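Local structure of CrmK (Actinoalloteichus sp. WH1-2216-6, 5I1V) at residues 56-61 / 76-81; 36-41 / 81-86; 24-29 / 339-344; 179-184 / 482-487. The protein is a flavin-dependent oxidase with covalently bound FAD that takes part in shunt-product recycling during caerulomycin biosynthesis. All blocks are in the same frame, centred on the assembly; numbering follows the deposited sequence.

Contact 1: 56-61 / 76-81; sequences RLTVRS and DVIVDL. With FAD (flavin-adenine dinucleotide), chain E.
The adenosine side of the FAD pocket rests on two parallel strands, paired from Leu57 with Val77 to Arg60 with Asp80. The ladder starts at Arg56 O, which accepts from Asp76 N and Val77 N, while Asp76 OD2 turns back to Arg56 N at 2.9 Å. Next come Thr58 N to Val77 O, Val79 N to Thr58 O and Arg60 N to Val79 O, and last Leu81 N on Arg60 O. In the mixed four-stranded sheet of this FAD-binding domain, 57-60 is outermost, and its other edge and the residue after it serve the cofactor. FAD O2B donates to Val59 O (2.6 Å), Ser61 N holds FAD O2A (2.8 Å), and Ser61 OG donates to FAD N7A (2.6 Å). Toward helix 40-52, Leu57 CD1 packs on Val79 CG2 at 3.7 Å. Val59 CG1 meets Leu81 CD1, which reaches the adenine amino group. On the other face, the Arg60 chain bends at chi3 and brings NH1 to Asp80 OD2 (3.1 Å). One nitrogen makes this salt bridge; the planes stand 73° apart. Ile78 CG2 lies over a guanidinium face. A leucine at Arg60 would probably leave the Asp80 carboxylate without its charged mate. Ser82 OG takes Asp80 OD1.

Contact 2: 36-41 / 81-86; sequences LPYSTA and LSSMSH
Met84, Ser83 and Pro37 bury the most surface where segment 36-41 passes the turn that follows strand 77-80. Met84 runs its side chain along the backbone of 37-40. Its CG sits 3.5 Å from Pro37 O. Its sulfur, SD, is 3.8 Å from Ser39 N, a buried atom with no hydrogen-bonding partner in the model. The chain then bends at chi3 (57°), which brings CE to within 3.9 Å of Thr40 N, at the start of helix 40-52. An alanine in place of Met84 would probably open a gap beside Ser39 N and Thr40 N, where SD and CE now pack.

Ser83 points its CB at the Tyr38 ring and meets CE1 at 3.5 Å, obliquely. Its OG and Tyr38 OH both bond to Asn114 of the second subunit, so this pair also belongs to the subunit interface. The backbones do not bond to each other directly. One water donates to Pro37 O and accepts from Ser83 N, and a second donates to both Tyr38 O and Ser83 O. Pro37 CG meets Leu81 CD2 at 3.8 Å, the methyl branch other than the one facing the adenine. Leu36 CD1 fills in beside the hydroxyls of Ser82 and Ser83; Ser82 OG is bonded to Asp80.

Met84 N returns to Leu81 O (2.9 Å), which closes a type I beta turn. Ser39 is the N-cap of helix 40-52, with OG on Gln42 N. The contact thus sets a strand-to-helix connection of the FAD-binding domain against a neighbouring beta turn.

Contact 3: 24-29 / 339-344; sequences NYRFVA and RRKVKS
Arg26 lays its CG over one face of the Arg339 guanidinium and packs against Arg339 CB at 3.5 Å. The two side chains cross at about a right angle. Arg26 lies in a type I beta turn, 24-27, whose first residue also makes an Asx turn: Asn24 OD1 accepts from Arg26 N at 3.1 Å. Strand 339-347 belongs to the large antiparallel sheet, which in relatives of this family forms the substrate domain. The contact probably joins that domain to the FAD-binding part.

Asn24 grips the edge of the strand with its amide. With CG anti to the backbone N (chi1 -165°), the amide is carried to the Arg340 backbone. OD1 takes Arg340 N (3.1 Å) and ND2 donates to Arg340 O (2.8 Å), each donor coming from above the carbonyl plane of its acceptor. Arg340 N and Arg26 N approach OD1 from opposite faces of the amide plane, so the oxygen links turn and strand.

The Arg26 and Arg339 charges are near but not in contact. Arg339 has a salt bridge to Asp414, which would help to offset the like charges. Nearby, Arg340 is held by Asp23, and Tyr25 packs on Ala321 of the second subunit. Phe27 CZ lies 3.6 Å above one face of the Arg26 guanidinium, toward its rim. That group meets Arg340 O edge-on, with a nearly straight bond of 2.9 Å from NH1 (173°).

Contact 4: 179-184 / 482-487; sequences NRDLWW and KSRWDP
Asn179 packs on Trp485, with Asn179 CB 4.0 Å from Trp485 CZ2. It holds the N-cap position of helix 180-185, but its side chain makes no capping bond.

Asp181 carries the polar part of the contact. Its CG sits between the backbone N and the carbonyl carbon (chi1 60°), and the carboxylate faces helix 475-485. Arg484 grips it side-on with two nitrogens. NE bonds to Asp181 OD2 at 2.6 Å and NH2 bonds to Asp181 OD1 at 3.0 Å, both on the syn side. The two planes are 16° apart, though both donors sit somewhat out of the carboxylate plane. Trp485 NE1 adds a third donor, 3.0 Å from Asp181 OD2 and from above the carboxylate plane. It arrives on the face opposite to Arg484 NE. A weak bond from the same NE1 to OD1 completes the set.

The pairing is a helix-to-helix contact near the surface. It joins a short helix beside strand 166-172 to the end of a helix in the berberine-like C-terminal region.

Leu182, one residue on, covers the Trp485 indole. Its CD2 sits 3.8 Å above the centroid of the six-membered ring, 7° off the normal, a CH-pi contact. CD1 rests on the five-membered ring at CG, also at 3.8 Å. Further along, Trp184 packs on Ile481 and Leu478, about one and two turns earlier in the helix that carries Trp485.

In the fold
From the N terminus, the chain lays down 24-29, then 36-41, then the two strands of contact 1. Contact 1 closes the shortest loop, with 14 residues between its segments. It is nested in the loop of contact 2, which closes next and shares Leu81 with it. Asp80 also packs on Leu36 and Pro37. Both lie inside the loop of contact 3, which closes at 339-344 and ties the N-terminal part to the large antiparallel sheet. Ala29 of contact 3 touches Ile78 of contact 1. Contact 4 opens at 179-184, in series with contacts 1 and 2. It crosses contact 3, about 30 Å away between centres, and ties helix 180-185 to the end of helix 475-485.

Contact 1: 56-61 / 76-81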
# COMPACT_ATOMS: atom_id res chain seq x y z
N ARG A 56 -11.21 28.10 -13.38
CA ARG A 56 -11.87 26.83 -13.15
C ARG A 56 -11.04 26.04 -12.13
O ARG A 56 -9.87 25.76 -12.39
CB ARG A 56 -11.93 26.10 -14.49
CG ARG A 56 -12.48 24.70 -14.42
CD ARG A 56 -13.99 24.71 -14.13
NE ARG A 56 -14.36 23.35 -13.74
CZ ARG A 56 -14.39 22.33 -14.58
NH1 ARG A 56 -14.14 22.50 -15.89
NH2 ARG A 56 -14.69 21.11 -14.13
N LEU A 57 -11.66 25.66 -11.00
CA LEU A 57 -11.02 25.00 -9.92
C LEU A 57 -11.63 23.62 -9.68
O LEU A 57 -12.86 23.46 -9.76
CB LEU A 57 -11.16 25.86 -8.67
CG LEU A 57 -10.40 25.34 -7.43
CD1 LEU A 57 -9.79 26.47 -6.62
CD2 LEU A 57 -11.38 24.54 -6.58
N THR A 58 -10.76 22.63 -9.45
CA THR A 58 -11.22 21.35 -8.94
C THR A 58 -10.34 20.94 -7.77
O THR A 58 -9.21 21.44 -7.59
CB THR A 58 -11.16 20.24 -10.00
OG1 THR A 58 -9.82 20.16 -10.52
CG2 THR A 58 -12.21 20.49 -11.18
N VAL A 59 -10.86 19.99 -7.02
CA VAL A 59 -10.21 19.47 -5.86
C VAL A 59 -9.86 18.00 -6.00
O VAL A 59 -10.65 17.21 -6.48
CB VAL A 59 -11.14 19.54 -4.65
CG1 VAL A 59 -10.43 19.11 -3.38
CG2 VAL A 59 -11.67 20.95 -4.55
N ARG A 60 -8.68 17.64 -5.55
CA ARG A 60 -8.29 16.25 -5.52
C ARG A 60 -7.97 15.83 -4.08
O ARG A 60 -7.26 16.55 -3.41
CB ARG A 60 -7.03 16.10 -6.26
CG ARG A 60 -6.71 14.62 -6.41
CD ARG A 60 -5.36 14.46 -6.87
NE ARG A 60 -5.29 14.62 -8.30
CZ ARG A 60 -4.30 15.27 -8.89
NH1 ARG A 60 -3.35 15.91 -8.12
NH2 ARG A 60 -4.28 15.30 -10.24
N SER A 61 -8.47 14.68 -3.65
CA SER A 61 -8.12 14.14 -2.35
C SER A 61 -7.22 12.93 -2.60
O SER A 61 -5.99 13.07 -2.54
CB SER A 61 -9.36 13.88 -1.50
OG SER A 61 -9.99 15.12 -1.21
N ASP A 76 -7.99 25.10 -14.45
CA ASP A 76 -6.92 26.05 -14.29
C ASP A 76 -6.16 25.86 -12.97
O ASP A 76 -4.98 26.18 -12.90
CB ASP A 76 -7.45 27.48 -14.32
CG ASP A 76 -8.18 27.82 -15.60
OD1 ASP A 76 -7.66 27.44 -16.70
OD2 ASP A 76 -9.28 28.46 -15.51
N VAL A 77 -6.87 25.42 -11.91
CA VAL A 77 -6.28 25.25 -10.62
C VAL A 77 -6.80 23.99 -10.03
O VAL A 77 -8.01 23.77 -9.97
CB VAL A 77 -6.65 26.40 -9.65
CG1 VAL A 77 -6.00 26.19 -8.28
CG2 VAL A 77 -6.31 27.72 -10.25
N ILE A 78 -5.89 23.14 -9.58
CA ILE A 78 -6.26 21.95 -8.83
C ILE A 78 -5.75 22.08 -7.41
O ILE A 78 -4.57 22.34 -7.19
CB ILE A 78 -5.69 20.69 -9.49
CG1 ILE A 78 -6.34 20.50 -10.82
CG2 ILE A 78 -5.86 19.48 -8.56
CD1 ILE A 78 -5.73 19.35 -11.63
N VAL A 79 -6.66 22.04 -6.43
CA VAL A 79 -6.32 22.09 -5.03
C VAL A 79 -6.14 20.63 -4.56
O VAL A 79 -7.11 19.86 -4.56
CB VAL A 79 -7.45 22.75 -4.21
CG1 VAL A 79 -7.12 22.70 -2.74
CG2 VAL A 79 -7.66 24.19 -4.62
N ASP A 80 -4.92 20.26 -4.17
CA ASP A 80 -4.62 18.88 -3.84
C ASP A 80 -4.57 18.83 -2.32
O ASP A 80 -3.75 19.50 -1.71
CB ASP A 80 -3.33 18.44 -4.45
CG ASP A 80 -2.98 17.00 -4.18
OD1 ASP A 80 -3.06 16.54 -3.03
OD2 ASP A 80 -2.58 16.30 -5.15
N LEU A 81 -5.45 18.05 -1.73
CA LEU A 81 -5.60 17.96 -0.25
C LEU A 81 -4.78 16.86 0.42
O LEU A 81 -4.98 16.56 1.59
CB LEU A 81 -7.07 17.79 0.06
CG LEU A 81 -7.97 18.97 -0.31
CD1 LEU A 81 -9.36 18.76 0.28
CD2 LEU A 81 -7.45 20.31 0.16
PA FAD E . -10.52 12.13 -6.38
O1A FAD E . -10.16 11.69 -7.77
O2A FAD E . -9.50 12.97 -5.67
O5B FAD E . -11.91 12.86 -6.38
C5B FAD E . -13.12 12.22 -6.79
C4B FAD E . -14.18 13.29 -7.09
O4B FAD E . -14.51 13.91 -5.83
C3B FAD E . -13.78 14.45 -7.98
O3B FAD E . -14.95 14.98 -8.57
C2B FAD E . -13.23 15.47 -7.01
O2B FAD E . -13.06 16.81 -7.48
C1B FAD E . -14.17 15.27 -5.81
N9A FAD E . -13.48 15.53 -4.52
C8A FAD E . -12.31 15.01 -4.04
N7A FAD E . -11.98 15.61 -2.85
C5A FAD E . -12.94 16.48 -2.62
C6A FAD E . -13.17 17.40 -1.53
N6A FAD E . -12.30 17.38 -0.54
N1A FAD E . -14.26 18.17 -1.60
C2A FAD E . -15.10 18.16 -2.66
N3A FAD E . -14.98 17.29 -3.69
C4A FAD E . -13.87 16.50 -3.70
N1 FAD E . -15.76 3.13 -3.59
C2 FAD E . -16.48 2.42 -2.69
O2 FAD E . -17.54 2.86 -2.25
N3 FAD E . -16.07 1.21 -2.23
C4 FAD E . -14.97 0.59 -2.63
O4 FAD E . -14.63 -0.51 -2.14
C4X FAD E . -14.13 1.28 -3.59
N5 FAD E . -12.98 0.71 -4.05
C5X FAD E . -12.18 1.43 -4.85
C6 FAD E . -10.93 0.93 -5.21
C7 FAD E . -10.05 1.60 -6.05
C7M FAD E . -8.68 0.99 -6.38
C8 FAD E . -10.50 2.91 -6.57
C8M FAD E . -9.64 3.72 -7.50
C9 FAD E . -11.76 3.44 -6.24
C9A FAD E . -12.62 2.74 -5.39
N10 FAD E . -13.87 3.25 -5.03
C10 FAD E . -14.63 2.56 -4.09
C1' FAD E . -14.46 4.40 -5.70
C2' FAD E . -14.17 5.66 -4.95
O2' FAD E . -15.08 5.75 -3.87
C3' FAD E . -14.23 6.87 -5.81
O3' FAD E . -13.27 6.72 -6.89
C4' FAD E . -13.98 8.16 -5.00
O4' FAD E . -14.66 9.23 -5.66
C5' FAD E . -12.49 8.44 -4.88
O5' FAD E . -12.32 9.58 -4.04
P FAD E . -10.88 10.26 -4.10
O1P FAD E . -9.82 9.23 -3.92
O2P FAD E . -10.87 11.46 -3.20
O3P FAD E . -10.83 10.75 -5.64

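Contact 2: 36-41 / 81-86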
# COMPACT_ATOMS: atom_id res chain seq x y z
N LEU A 36 -1.28 23.06 -2.78
CA LEU A 36 -1.38 22.09 -1.68
C LEU A 36 -1.51 22.84 -0.34
O LEU A 36 -0.50 23.30 0.19
CB LEU A 36 -0.13 21.23 -1.63
CG LEU A 36 0.25 20.31 -2.81
CD1 LEU A 36 0.27 18.84 -2.40
CD2 LEU A 36 -0.58 20.45 -4.04
N PRO A 37 -2.75 23.02 0.16
CA PRO A 37 -2.99 23.71 1.43
C PRO A 37 -2.80 22.79 2.63
O PRO A 37 -2.85 21.57 2.51
CB PRO A 37 -4.42 24.19 1.29
CG PRO A 37 -5.04 23.23 0.36
CD PRO A 37 -3.99 22.66 -0.50
N TYR A 38 -2.60 23.41 3.80
CA TYR A 38 -2.38 22.67 5.03
C TYR A 38 -3.50 22.93 6.05
O TYR A 38 -3.50 22.32 7.10
CB TYR A 38 -1.00 23.07 5.67
CG TYR A 38 0.17 22.66 4.81
CD1 TYR A 38 0.56 21.33 4.74
CD2 TYR A 38 0.85 23.60 4.02
CE1 TYR A 38 1.60 20.93 3.92
CE2 TYR A 38 1.89 23.22 3.19
CZ TYR A 38 2.27 21.87 3.14
OH TYR A 38 3.29 21.46 2.33
N SER A 39 -4.44 23.84 5.77
CA SER A 39 -5.47 24.19 6.74
C SER A 39 -6.69 24.65 5.97
O SER A 39 -6.59 25.04 4.79
CB SER A 39 -4.98 25.35 7.61
OG SER A 39 -4.79 26.50 6.79
N THR A 40 -7.83 24.61 6.63
CA THR A 40 -9.06 25.18 6.10
C THR A 40 -8.87 26.61 5.59
O THR A 40 -9.39 26.94 4.54
CB THR A 40 -10.16 25.13 7.15
OG1 THR A 40 -10.36 23.75 7.51
CG2 THR A 40 -11.43 25.70 6.57
N ALA A 41 -8.17 27.47 6.34
CA ALA A 41 -7.96 28.88 5.93
C ALA A 41 -7.20 28.99 4.58
O ALA A 41 -7.45 29.86 3.75
CB ALA A 41 -7.18 29.63 7.00
N LEU A 81 -5.45 18.05 -1.73
CA LEU A 81 -5.60 17.96 -0.25
C LEU A 81 -4.78 16.86 0.42
O LEU A 81 -4.98 16.56 1.59
CB LEU A 81 -7.07 17.79 0.06
CG LEU A 81 -7.97 18.97 -0.31
CD1 LEU A 81 -9.36 18.76 0.28
CD2 LEU A 81 -7.45 20.31 0.16
N SER A 82 -3.85 16.24 -0.30
CA SER A 82 -3.09 15.10 0.25
C SER A 82 -2.25 15.43 1.48
O SER A 82 -1.98 14.55 2.27
CB SER A 82 -2.24 14.44 -0.85
OG SER A 82 -1.39 15.39 -1.44
N SER A 83 -1.90 16.69 1.71
CA SER A 83 -1.21 17.08 2.93
C SER A 83 -2.15 17.37 4.13
O SER A 83 -1.67 17.74 5.17
CB SER A 83 -0.29 18.29 2.67
OG SER A 83 0.67 17.99 1.62
N MET A 84 -3.46 17.25 3.97
CA MET A 84 -4.40 17.36 5.07
C MET A 84 -4.99 15.96 5.30
O MET A 84 -6.03 15.62 4.76
CB MET A 84 -5.53 18.37 4.71
CG MET A 84 -5.04 19.81 4.56
SD MET A 84 -6.27 21.02 4.06
CE MET A 84 -7.53 20.90 5.33
N SER A 85 -4.29 15.15 6.08
CA SER A 85 -4.67 13.76 6.27
C SER A 85 -4.80 13.39 7.75
O SER A 85 -4.77 12.22 8.11
CB SER A 85 -3.66 12.86 5.57
OG SER A 85 -2.40 13.11 6.20
N HIS A 86 -4.96 14.38 8.63
CA HIS A 86 -5.18 14.06 10.00
C HIS A 86 -6.40 13.17 10.24
O HIS A 86 -7.48 13.43 9.69
CB HIS A 86 -5.30 15.35 10.82
CG HIS A 86 -5.63 15.09 12.25
ND1 HIS A 86 -4.68 14.65 13.15
CD2 HIS A 86 -6.79 15.17 12.93
CE1 HIS A 86 -5.25 14.50 14.33
NE2 HIS A 86 -6.52 14.82 14.23
O HOH W 1 -2.73 19.31 0.84
O HOH W 2 -2.14 19.91 7.48

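Contact 3: 24-29 / 339-344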
# COMPACT_ATOMS: atom_id res chain seq x y z
N ASN A 24 -5.74 7.10 -12.66
CA ASN A 24 -6.07 6.74 -14.05
C ASN A 24 -5.20 7.53 -15.00
O ASN A 24 -5.45 8.73 -15.22
CB ASN A 24 -7.57 6.93 -14.32
CG ASN A 24 -8.01 6.24 -15.59
OD1 ASN A 24 -7.18 6.00 -16.48
ND2 ASN A 24 -9.32 6.00 -15.73
N TYR A 25 -4.21 6.85 -15.61
CA TYR A 25 -3.23 7.50 -16.50
C TYR A 25 -3.83 7.97 -17.84
O TYR A 25 -3.15 8.69 -18.61
CB TYR A 25 -1.93 6.65 -16.71
CG TYR A 25 -0.77 7.00 -15.77
CD1 TYR A 25 -0.98 7.13 -14.41
CD2 TYR A 25 0.54 7.22 -16.24
CE1 TYR A 25 0.07 7.44 -13.53
CE2 TYR A 25 1.60 7.56 -15.36
CZ TYR A 25 1.34 7.67 -14.00
OH TYR A 25 2.35 8.01 -13.07
N ARG A 26 -5.10 7.67 -18.11
CA ARG A 26 -5.75 8.25 -19.26
C ARG A 26 -5.92 9.75 -19.08
O ARG A 26 -6.05 10.46 -20.06
CB ARG A 26 -7.09 7.58 -19.55
CG ARG A 26 -7.00 6.09 -19.87
CD ARG A 26 -8.35 5.38 -19.81
NE ARG A 26 -9.24 6.11 -20.63
CZ ARG A 26 -10.53 6.34 -20.43
NH1 ARG A 26 -11.27 5.84 -19.43
NH2 ARG A 26 -11.09 7.13 -21.32
N PHE A 27 -5.95 10.24 -17.83
CA PHE A 27 -6.26 11.65 -17.60
C PHE A 27 -5.11 12.34 -16.92
O PHE A 27 -4.94 12.21 -15.72
CB PHE A 27 -7.52 11.77 -16.77
CG PHE A 27 -8.62 10.93 -17.28
CD1 PHE A 27 -9.03 11.04 -18.58
CD2 PHE A 27 -9.23 10.02 -16.45
CE1 PHE A 27 -10.07 10.22 -19.08
CE2 PHE A 27 -10.27 9.22 -16.94
CZ PHE A 27 -10.68 9.33 -18.23
N VAL A 28 -4.36 13.10 -17.69
CA VAL A 28 -3.22 13.81 -17.15
C VAL A 28 -3.65 15.27 -17.05
O VAL A 28 -4.01 15.89 -18.01
CB VAL A 28 -1.97 13.58 -18.04
CG1 VAL A 28 -0.83 14.51 -17.66
CG2 VAL A 28 -1.55 12.10 -17.93
N ALA A 29 -3.60 15.84 -15.85
CA ALA A 29 -4.02 17.24 -15.69
C ALA A 29 -3.01 18.24 -16.21
O ALA A 29 -1.79 18.01 -16.18
CB ALA A 29 -4.27 17.50 -14.22
N ARG A 339 -3.85 2.71 -17.12
CA ARG A 339 -4.99 3.32 -17.80
C ARG A 339 -6.21 2.44 -17.52
O ARG A 339 -6.09 1.21 -17.46
CB ARG A 339 -4.70 3.45 -19.29
CG ARG A 339 -3.46 4.26 -19.61
CD ARG A 339 -3.07 4.22 -21.09
NE ARG A 339 -3.88 5.10 -21.93
CZ ARG A 339 -3.67 6.41 -22.08
NH1 ARG A 339 -2.68 7.03 -21.45
NH2 ARG A 339 -4.48 7.13 -22.84
N ARG A 340 -7.37 3.05 -17.30
CA ARG A 340 -8.56 2.30 -16.82
C ARG A 340 -9.84 2.82 -17.35
O ARG A 340 -9.96 4.02 -17.65
CB ARG A 340 -8.71 2.39 -15.29
CG ARG A 340 -7.44 2.27 -14.50
CD ARG A 340 -7.68 2.55 -13.01
NE ARG A 340 -6.40 2.44 -12.29
CZ ARG A 340 -5.87 1.28 -11.91
NH1 ARG A 340 -4.69 1.27 -11.29
NH2 ARG A 340 -6.50 0.13 -12.15
N LYS A 341 -10.84 1.94 -17.40
CA LYS A 341 -12.21 2.33 -17.59
C LYS A 341 -13.08 1.45 -16.66
O LYS A 341 -12.90 0.23 -16.57
CB LYS A 341 -12.60 2.14 -19.05
CG LYS A 341 -14.04 2.45 -19.41
CD LYS A 341 -14.38 3.91 -19.37
CE LYS A 341 -15.84 4.17 -19.71
NZ LYS A 341 -16.38 5.41 -19.04
N VAL A 342 -14.01 2.08 -15.94
CA VAL A 342 -14.89 1.34 -15.02
C VAL A 342 -16.34 1.62 -15.36
O VAL A 342 -16.67 2.67 -15.92
CB VAL A 342 -14.65 1.64 -13.53
CG1 VAL A 342 -13.24 1.21 -13.10
CG2 VAL A 342 -14.95 3.13 -13.25
N LYS A 343 -17.20 0.65 -15.08
CA LYS A 343 -18.62 0.83 -15.18
C LYS A 343 -19.28 0.12 -13.97
O LYS A 343 -18.68 -0.68 -13.29
CB LYS A 343 -19.15 0.25 -16.51
CG LYS A 343 -18.57 0.89 -17.76
CD LYS A 343 -19.20 0.32 -19.03
CE LYS A 343 -18.77 1.09 -20.25
NZ LYS A 343 -19.76 2.16 -20.58
N SER A 344 -20.54 0.42 -13.76
CA SER A 344 -21.26 0.03 -12.59
C SER A 344 -22.70 -0.24 -12.96
O SER A 344 -23.24 0.41 -13.86
CB SER A 344 -21.14 1.20 -11.59
OG SER A 344 -22.28 1.35 -10.81

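Contact 4: 179-184 / 482-487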
# COMPACT_ATOMS: atom_id res chain seq x y z
N ASN A 179 -28.15 24.21 8.54
CA ASN A 179 -27.48 23.76 7.32
C ASN A 179 -27.57 22.27 7.10
O ASN A 179 -26.69 21.68 6.48
CB ASN A 179 -26.04 24.21 7.41
CG ASN A 179 -25.94 25.70 7.57
OD1 ASN A 179 -26.77 26.41 7.06
ND2 ASN A 179 -24.95 26.17 8.28
N ARG A 180 -28.66 21.66 7.57
CA ARG A 180 -28.81 20.23 7.46
C ARG A 180 -28.95 19.80 6.01
O ARG A 180 -28.58 18.69 5.66
CB ARG A 180 -30.03 19.78 8.26
CG ARG A 180 -30.03 18.31 8.59
CD ARG A 180 -31.28 17.95 9.38
NE ARG A 180 -31.08 16.61 9.91
CZ ARG A 180 -31.23 15.48 9.21
NH1 ARG A 180 -31.61 15.52 7.95
NH2 ARG A 180 -30.99 14.31 9.80
N ASP A 181 -29.46 20.67 5.15
CA ASP A 181 -29.50 20.37 3.72
C ASP A 181 -28.11 20.11 3.13
O ASP A 181 -27.92 19.19 2.34
CB ASP A 181 -30.24 21.47 2.94
CG ASP A 181 -29.61 22.87 3.09
OD1 ASP A 181 -29.00 23.20 4.15
OD2 ASP A 181 -29.77 23.68 2.14
N LEU A 182 -27.14 20.95 3.47
CA LEU A 182 -25.76 20.75 3.07
C LEU A 182 -25.19 19.42 3.57
O LEU A 182 -24.49 18.70 2.83
CB LEU A 182 -24.86 21.91 3.53
CG LEU A 182 -23.49 22.01 2.91
CD1 LEU A 182 -23.60 21.99 1.39
CD2 LEU A 182 -22.78 23.27 3.41
N TRP A 183 -25.50 19.08 4.82
CA TRP A 183 -25.07 17.79 5.39
C TRP A 183 -25.70 16.68 4.57
O TRP A 183 -25.02 15.73 4.17
CB TRP A 183 -25.42 17.67 6.87
CG TRP A 183 -25.29 16.26 7.37
CD1 TRP A 183 -24.19 15.66 7.87
CD2 TRP A 183 -26.32 15.28 7.35
NE1 TRP A 183 -24.45 14.37 8.17
CE2 TRP A 183 -25.76 14.10 7.85
CE3 TRP A 183 -27.66 15.29 6.94
CZ2 TRP A 183 -26.50 12.93 8.03
CZ3 TRP A 183 -28.38 14.14 7.05
CH2 TRP A 183 -27.81 12.96 7.60
N TRP A 184 -26.99 16.80 4.27
CA TRP A 184 -27.67 15.74 3.57
C TRP A 184 -27.12 15.49 2.17
O TRP A 184 -27.03 14.36 1.73
CB TRP A 184 -29.17 16.05 3.49
CG TRP A 184 -30.02 14.98 2.86
CD1 TRP A 184 -30.61 13.91 3.50
CD2 TRP A 184 -30.43 14.87 1.49
NE1 TRP A 184 -31.34 13.18 2.63
CE2 TRP A 184 -31.26 13.73 1.38
CE3 TRP A 184 -30.17 15.62 0.35
CZ2 TRP A 184 -31.85 13.34 0.18
CZ3 TRP A 184 -30.76 15.24 -0.84
CH2 TRP A 184 -31.59 14.09 -0.91
N LYS A 482 -27.82 22.49 -4.41
CA LYS A 482 -26.76 23.03 -5.25
C LYS A 482 -26.97 24.51 -5.50
O LYS A 482 -26.07 25.34 -5.36
CB LYS A 482 -26.72 22.25 -6.57
CG LYS A 482 -25.90 22.89 -7.69
CD LYS A 482 -24.40 22.70 -7.44
CE LYS A 482 -23.57 23.44 -8.47
NZ LYS A 482 -22.15 23.08 -8.32
N SER A 483 -28.20 24.84 -5.83
CA SER A 483 -28.55 26.17 -6.17
C SER A 483 -28.49 27.09 -4.94
O SER A 483 -28.18 28.26 -5.07
CB SER A 483 -29.91 26.16 -6.87
OG SER A 483 -30.50 27.40 -6.75
N ARG A 484 -28.71 26.55 -3.75
CA ARG A 484 -28.61 27.36 -2.56
C ARG A 484 -27.16 27.58 -2.14
O ARG A 484 -26.80 28.65 -1.63
CB ARG A 484 -29.38 26.66 -1.44
CG ARG A 484 -29.23 27.23 -0.05
CD ARG A 484 -30.44 26.83 0.82
NE ARG A 484 -30.09 26.23 2.12
CZ ARG A 484 -29.70 26.89 3.21
NH1 ARG A 484 -29.55 28.20 3.19
NH2 ARG A 484 -29.43 26.21 4.34
N TRP A 485 -26.33 26.56 -2.31
CA TRP A 485 -25.00 26.58 -1.66
C TRP A 485 -23.83 26.88 -2.61
O TRP A 485 -22.77 27.34 -2.16
CB TRP A 485 -24.79 25.27 -0.92
CG TRP A 485 -25.47 25.20 0.38
CD1 TRP A 485 -26.57 24.49 0.68
CD2 TRP A 485 -25.09 25.89 1.58
NE1 TRP A 485 -26.93 24.69 1.97
CE2 TRP A 485 -26.01 25.51 2.56
CE3 TRP A 485 -24.03 26.71 1.92
CZ2 TRP A 485 -25.95 25.97 3.86
CZ3 TRP A 485 -23.98 27.20 3.22
CH2 TRP A 485 -24.93 26.82 4.17
N ASP A 486 -24.00 26.59 -3.89
CA ASP A 486 -23.06 26.98 -4.95
C ASP A 486 -23.83 27.68 -6.08
O ASP A 486 -23.91 27.15 -7.21
CB ASP A 486 -22.28 25.76 -5.47
CG ASP A 486 -21.20 26.14 -6.48
OD1 ASP A 486 -20.79 27.32 -6.54
OD2 ASP A 486 -20.80 25.26 -7.31
N PRO A 487 -24.40 28.87 -5.78
CA PRO A 487 -25.23 29.57 -6.75
C PRO A 487 -24.47 29.98 -8.01
O PRO A 487 -25.10 30.18 -9.02
CB PRO A 487 -25.68 30.85 -6.00
CG PRO A 487 -24.79 30.94 -4.82
CD PRO A 487 -24.43 29.55 -4.47